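Local coordinates for protein halorhodopsin (Halobacterium salinarum, PDB 2JAF) that pumps chloride ions across the membrane of a halophilic archaeon, driven by light that its bound retinal absorbs, at residues Tyr210-Val213 against Trp214-Val218; Ala222-Ser226 against Val227-Ser231. The protein carries 2 engineered substitutions. All coordinates share one frame; numbering follows the deposited sequence.

Overall arrangement
Past the first five helices of the bundle, the chain reaches helix 193-216, which holds contact 1 (210-213 with 214-218) in its last turns. The helix ends at Val216, and Gly217 starts a short loop. Contact 2 (222-226 with 227-231) takes that loop into the first turn of helix 227-255. Both contacts are local, each within one continuous stretch, and they lie in series. Their centres are about 9 Å apart. The probable hydrogen bonds Gly217 O to Ala222 N, 2.8 Å, and Val216 O to Val224 N, 3.1 Å, close the loop between them. The pair thus ties the end of helix 193-216 to the start of helix 227-255.

Contact 1: Tyr210-Val213 against Trp214-Val218; sequences YPIV and WAVGV. With RET (retinal), chain G.
Trp214 N donates to Tyr210 O at 3.0 Å, with 164° at the hydrogen. It is the first of four backbone bonds here, each spanning one helical turn. Ala215 N bonds to Pro211 O, which also accepts from Tyr165 OH, outside the two segments. Val216 N bonds to Ile212 O. The last bond, Gly217 N to Val213 O at 2.7 Å, is the most bent of the four, and Gly217 then leaves helical geometry. Pro211 has no N-H to give to the preceding turn, and the helix is kinked there.

Apolar contact between the two segments is modest. Ile212 and Val216 run alongside each other with their tips in the same direction, and touch through CG2 to CG2 at 4.1 Å. Val216 CG2 also lies against Ile212 O. The CB of Ala215 packs on Pro211 O at 3.4 Å.

These turns end helix 193-216 of a microbial rhodopsin, a bundle of seven membrane helices around a retinal. Tyr210, Pro211 and Trp214 all belong to the retinal pocket.

The ligand contacts are aromatic and apolar. The Tyr210 ring lies face-on to the polyene, with retinal C12 3.4 Å above its centre. With CG of Tyr210 opposite the carbonyl carbon (chi1 -66°), the ring lies along retinal C10 to C13 and OH reaches C14. The hydroxyl is held by Asp238 OD1, which should limit movement of the ring. Pro211 CB rests on retinal C5 at 3.6 Å. Trp214 lies farther off: retinal C2 is 4.2 Å above its ring plane, nearer the ring's border than its middle. Trp162 meets the Trp214 ring edge-to-face.

Contact 2: Ala222-Ser226 against Val227-Ser231; sequences ALVQS and VGATS. Engineered in segment 227-231: Ala229 (natural residue Val).
Ser226 turns its hydroxyl forward onto the helix that begins after it. OG lies on the far side of CB from the backbone N and beside the carbonyl carbon (chi1 167°). It therefore accepts from Ala229 N, three residues ahead in the first turn, at 3.0 Å with 153° at the hydrogen. The same oxygen touches the methyl of Ala229 at 3.5 Å. Ala229 is an engineered residue, a valine in the natural protein.

Thr230 comes to the carbonyl end of Ser226. Its OG1 is beside its own backbone N (chi1 -59°), which brings the hydroxyl back along the helix to Ser226 O. OG1 donates at 3.2 Å from above the carbonyl plane. Thr230 N donates to the same oxygen at 3.0 Å, from the opposite face of that plane. Two bonds from one residue thus grip Ser226 O.

Ser226 is the N-cap of helix 227-255, the seventh and last membrane helix of the microbial rhodopsin bundle. Its side chain supplies an acceptor for an N-H of the first turn, where no earlier helical carbonyl is available. Water serves the remaining N-H groups there. One water accepts from Val227 N at 2.9 Å and gives a weak bond to Gln225 O. A second accepts from Gly228 N and lies 2.9 Å from Ser226 OG, joined to it by a hydrogen bond.

The CB of Val224 is directed toward the helix start, and its CG1 meets the CB of Ala229 at 4.0 Å, an apolar contact beside the polar cap. Val224 also packs on Val216 of helix 193-216, and Thr230 touches Val213 of that helix. Val227 also packs on Leu29 and Ser226 on Leu28, both of helix 27-50.

Contact 1: Tyr210-Val213 against Trp214-Val218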
loop_
_atom_site.group_PDB
_atom_site.type_symbol
_atom_site.label_atom_id
_atom_site.label_comp_id
_atom_site.label_asym_id
_atom_site.label_seq_id
_atom_site.Cartn_x
_atom_site.Cartn_y
_atom_site.Cartn_z
ATOM N N TYR A 210 13.710 6.032 -17.261
ATOM C CA TYR A 210 14.038 5.086 -16.195
ATOM C C TYR A 210 14.286 3.651 -16.663
ATOM O O TYR A 210 15.292 3.050 -16.287
ATOM C CB TYR A 210 12.978 5.135 -15.087
ATOM C CG TYR A 210 12.978 6.466 -14.366
ATOM C CD1 TYR A 210 12.341 7.582 -14.920
ATOM C CD2 TYR A 210 13.628 6.620 -13.140
ATOM C CE1 TYR A 210 12.349 8.821 -14.261
ATOM C CE2 TYR A 210 13.645 7.854 -12.475
ATOM C CZ TYR A 210 13.002 8.948 -13.041
ATOM O OH TYR A 210 12.995 10.156 -12.378
ATOM N N PRO A 211 13.389 3.078 -17.486
ATOM C CA PRO A 211 13.674 1.703 -17.919
ATOM C C PRO A 211 14.891 1.621 -18.847
ATOM O O PRO A 211 15.515 0.567 -18.969
ATOM C CB PRO A 211 12.371 1.266 -18.595
ATOM C CG PRO A 211 11.721 2.575 -19.023
ATOM C CD PRO A 211 12.010 3.464 -17.832
ATOM N N ILE A 212 15.236 2.732 -19.496
ATOM C CA ILE A 212 16.402 2.741 -20.375
ATOM C C ILE A 212 17.653 2.666 -19.508
ATOM O O ILE A 212 18.577 1.909 -19.800
ATOM C CB ILE A 212 16.442 4.023 -21.240
ATOM C CG1 ILE A 212 15.289 3.984 -22.244
ATOM C CG2 ILE A 212 17.782 4.140 -21.963
ATOM C CD1 ILE A 212 15.194 5.210 -23.138
ATOM N N VAL A 213 17.679 3.454 -18.436
ATOM C CA VAL A 213 18.821 3.452 -17.533
ATOM C C VAL A 213 18.978 2.060 -16.923
ATOM O O VAL A 213 20.092 1.540 -16.839
ATOM C CB VAL A 213 18.643 4.480 -16.385
ATOM C CG1 VAL A 213 19.730 4.281 -15.335
ATOM C CG2 VAL A 213 18.729 5.905 -16.935
ATOM N N TRP A 214 17.868 1.460 -16.504
ATOM C CA TRP A 214 17.922 0.128 -15.892
ATOM C C TRP A 214 18.521 -0.886 -16.863
ATOM O O TRP A 214 19.411 -1.665 -16.501
ATOM C CB TRP A 214 16.524 -0.348 -15.492
ATOM C CG TRP A 214 16.537 -1.493 -14.496
ATOM C CD1 TRP A 214 16.507 -1.390 -13.139
ATOM C CD2 TRP A 214 16.610 -2.900 -14.790
ATOM N NE1 TRP A 214 16.553 -2.642 -12.563
ATOM C CE2 TRP A 214 16.618 -3.584 -13.554
ATOM C CE3 TRP A 214 16.671 -3.645 -15.975
ATOM C CZ2 TRP A 214 16.683 -4.985 -13.469
ATOM C CZ3 TRP A 214 16.737 -5.045 -15.888
ATOM C CH2 TRP A 214 16.742 -5.692 -14.645
ATOM N N ALA A 215 18.028 -0.865 -18.099
ATOM C CA ALA A 215 18.493 -1.781 -19.136
ATOM C C ALA A 215 19.939 -1.554 -19.568
ATOM O O ALA A 215 20.669 -2.512 -19.818
ATOM C CB ALA A 215 17.575 -1.694 -20.354
ATOM N N VAL A 216 20.349 -0.295 -19.678
ATOM C CA VAL A 216 21.712 0.016 -20.098
ATOM C C VAL A 216 22.719 -0.148 -18.959
ATOM O O VAL A 216 23.872 -0.538 -19.189
ATOM C CB VAL A 216 21.789 1.456 -20.664
ATOM C CG1 VAL A 216 23.235 1.843 -20.961
ATOM C CG2 VAL A 216 20.953 1.543 -21.929
ATOM N N GLY A 217 22.265 0.128 -17.739
ATOM C CA GLY A 217 23.118 0.029 -16.564
ATOM C C GLY A 217 23.500 -1.358 -16.074
ATOM O O GLY A 217 23.115 -2.377 -16.645
ATOM N N VAL A 218 24.243 -1.379 -14.971
ATOM C CA VAL A 218 24.761 -2.603 -14.370
ATOM C C VAL A 218 23.772 -3.712 -14.013
ATOM O O VAL A 218 24.114 -4.890 -14.094
ATOM C CB VAL A 218 25.607 -2.264 -13.110
ATOM C CG1 VAL A 218 24.726 -1.618 -12.042
ATOM C CG2 VAL A 218 26.273 -3.518 -12.573
HETATM C C1 RET G . 11.827 0.141 -14.097
HETATM C C2 RET G . 12.371 -1.281 -14.594
HETATM C C3 RET G . 11.322 -2.254 -15.185
HETATM C C4 RET G . 10.599 -1.601 -16.451
HETATM C C5 RET G . 10.032 -0.144 -16.214
HETATM C C6 RET G . 10.615 0.739 -15.078
HETATM C C7 RET G . 9.966 2.072 -14.833
HETATM C C8 RET G . 10.139 3.016 -13.868
HETATM C C9 RET G . 9.601 4.349 -13.916
HETATM C C10 RET G . 10.075 5.091 -12.832
HETATM C C11 RET G . 9.765 6.415 -12.608
HETATM C C12 RET G . 10.345 7.089 -11.521
HETATM C C13 RET G . 10.016 8.459 -11.161
HETATM C C14 RET G . 10.698 8.892 -9.986
HETATM C C15 RET G . 10.432 10.050 -9.294
HETATM C C16 RET G . 11.309 -0.142 -12.640
HETATM C C17 RET G . 13.120 1.110 -14.062
HETATM C C18 RET G . 8.933 0.294 -17.170
HETATM C C19 RET G . 8.726 4.890 -15.181
HETATM C C20 RET G . 9.065 9.336 -11.998
#

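Contact 2: Ala222-Ser226 against Val227-Ser231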
loop_
_atom_site.group_PDB
_atom_site.type_symbol
_atom_site.label_atom_id
_atom_site.label_comp_id
_atom_site.label_asym_id
_atom_site.label_seq_id
_atom_site.Cartn_x
_atom_site.Cartn_y
_atom_site.Cartn_z
ATOM N N ALA A 222 24.218 -4.127 -18.553
ATOM C CA ALA A 222 25.540 -3.723 -18.090
ATOM C C ALA A 222 26.417 -3.184 -19.229
ATOM O O ALA A 222 27.604 -3.503 -19.324
ATOM C CB ALA A 222 26.239 -4.895 -17.379
ATOM N N LEU A 223 25.822 -2.380 -20.110
ATOM C CA LEU A 223 26.588 -1.770 -21.194
ATOM C C LEU A 223 27.442 -0.709 -20.498
ATOM O O LEU A 223 28.552 -0.383 -20.932
ATOM C CB LEU A 223 25.653 -1.126 -22.223
ATOM C CG LEU A 223 24.599 -2.061 -22.827
ATOM C CD1 LEU A 223 23.895 -1.354 -23.982
ATOM C CD2 LEU A 223 25.245 -3.341 -23.314
ATOM N N VAL A 224 26.897 -0.172 -19.408
ATOM C CA VAL A 224 27.591 0.795 -18.563
ATOM C C VAL A 224 27.726 0.039 -17.242
ATOM O O VAL A 224 26.729 -0.256 -16.589
ATOM C CB VAL A 224 26.757 2.075 -18.318
ATOM C CG1 VAL A 224 27.324 2.837 -17.134
ATOM C CG2 VAL A 224 26.792 2.971 -19.551
ATOM N N GLN A 225 28.952 -0.286 -16.855
ATOM C CA GLN A 225 29.171 -1.040 -15.628
ATOM C C GLN A 225 29.446 -0.206 -14.384
ATOM O O GLN A 225 29.653 -0.758 -13.305
ATOM C CB GLN A 225 30.303 -2.043 -15.846
ATOM C CG GLN A 225 29.881 -3.213 -16.720
ATOM C CD GLN A 225 31.007 -4.177 -17.008
ATOM O OE1 GLN A 225 31.979 -4.255 -16.259
ATOM N NE2 GLN A 225 30.874 -4.934 -18.094
ATOM N N SER A 226 29.435 1.115 -14.530
ATOM C CA SER A 226 29.689 2.010 -13.404
ATOM C C SER A 226 28.424 2.295 -12.601
ATOM O O SER A 226 27.466 2.867 -13.123
ATOM C CB SER A 226 30.285 3.330 -13.907
ATOM O OG SER A 226 30.263 4.328 -12.898
ATOM N N VAL A 227 28.423 1.893 -11.331
ATOM C CA VAL A 227 27.274 2.122 -10.462
ATOM C C VAL A 227 27.132 3.622 -10.224
ATOM O O VAL A 227 26.020 4.148 -10.105
ATOM C CB VAL A 227 27.434 1.374 -9.109
ATOM C CG1 VAL A 227 28.671 1.876 -8.364
ATOM C CG2 VAL A 227 26.179 1.554 -8.263
ATOM N N GLY A 228 28.262 4.316 -10.174
ATOM C CA GLY A 228 28.224 5.754 -9.980
ATOM C C GLY A 228 27.530 6.444 -11.145
ATOM O O GLY A 228 26.770 7.398 -10.954
ATOM N N ALA A 229 27.790 5.961 -12.359
ATOM C CA ALA A 229 27.189 6.544 -13.554
ATOM C C ALA A 229 25.691 6.253 -13.621
ATOM O O ALA A 229 24.893 7.137 -13.939
ATOM C CB ALA A 229 27.885 6.010 -14.802
ATOM N N THR A 230 25.313 5.014 -13.329
ATOM C CA THR A 230 23.903 4.628 -13.350
ATOM C C THR A 230 23.144 5.469 -12.322
ATOM O O THR A 230 22.034 5.938 -12.575
ATOM C CB THR A 230 23.733 3.128 -13.004
ATOM O OG1 THR A 230 24.451 2.332 -13.956
ATOM C CG2 THR A 230 22.264 2.733 -13.039
ATOM N N SER A 231 23.754 5.665 -11.158
ATOM C CA SER A 231 23.121 6.460 -10.112
ATOM C C SER A 231 22.883 7.897 -10.576
ATOM O O SER A 231 21.800 8.450 -10.376
ATOM C CB SER A 231 23.984 6.446 -8.846
ATOM O OG SER A 231 23.296 7.057 -7.766
HETATM O O HOH W 1 30.647 0.338 -10.281
HETATM O O HOH W 2 31.487 4.008 -10.309
#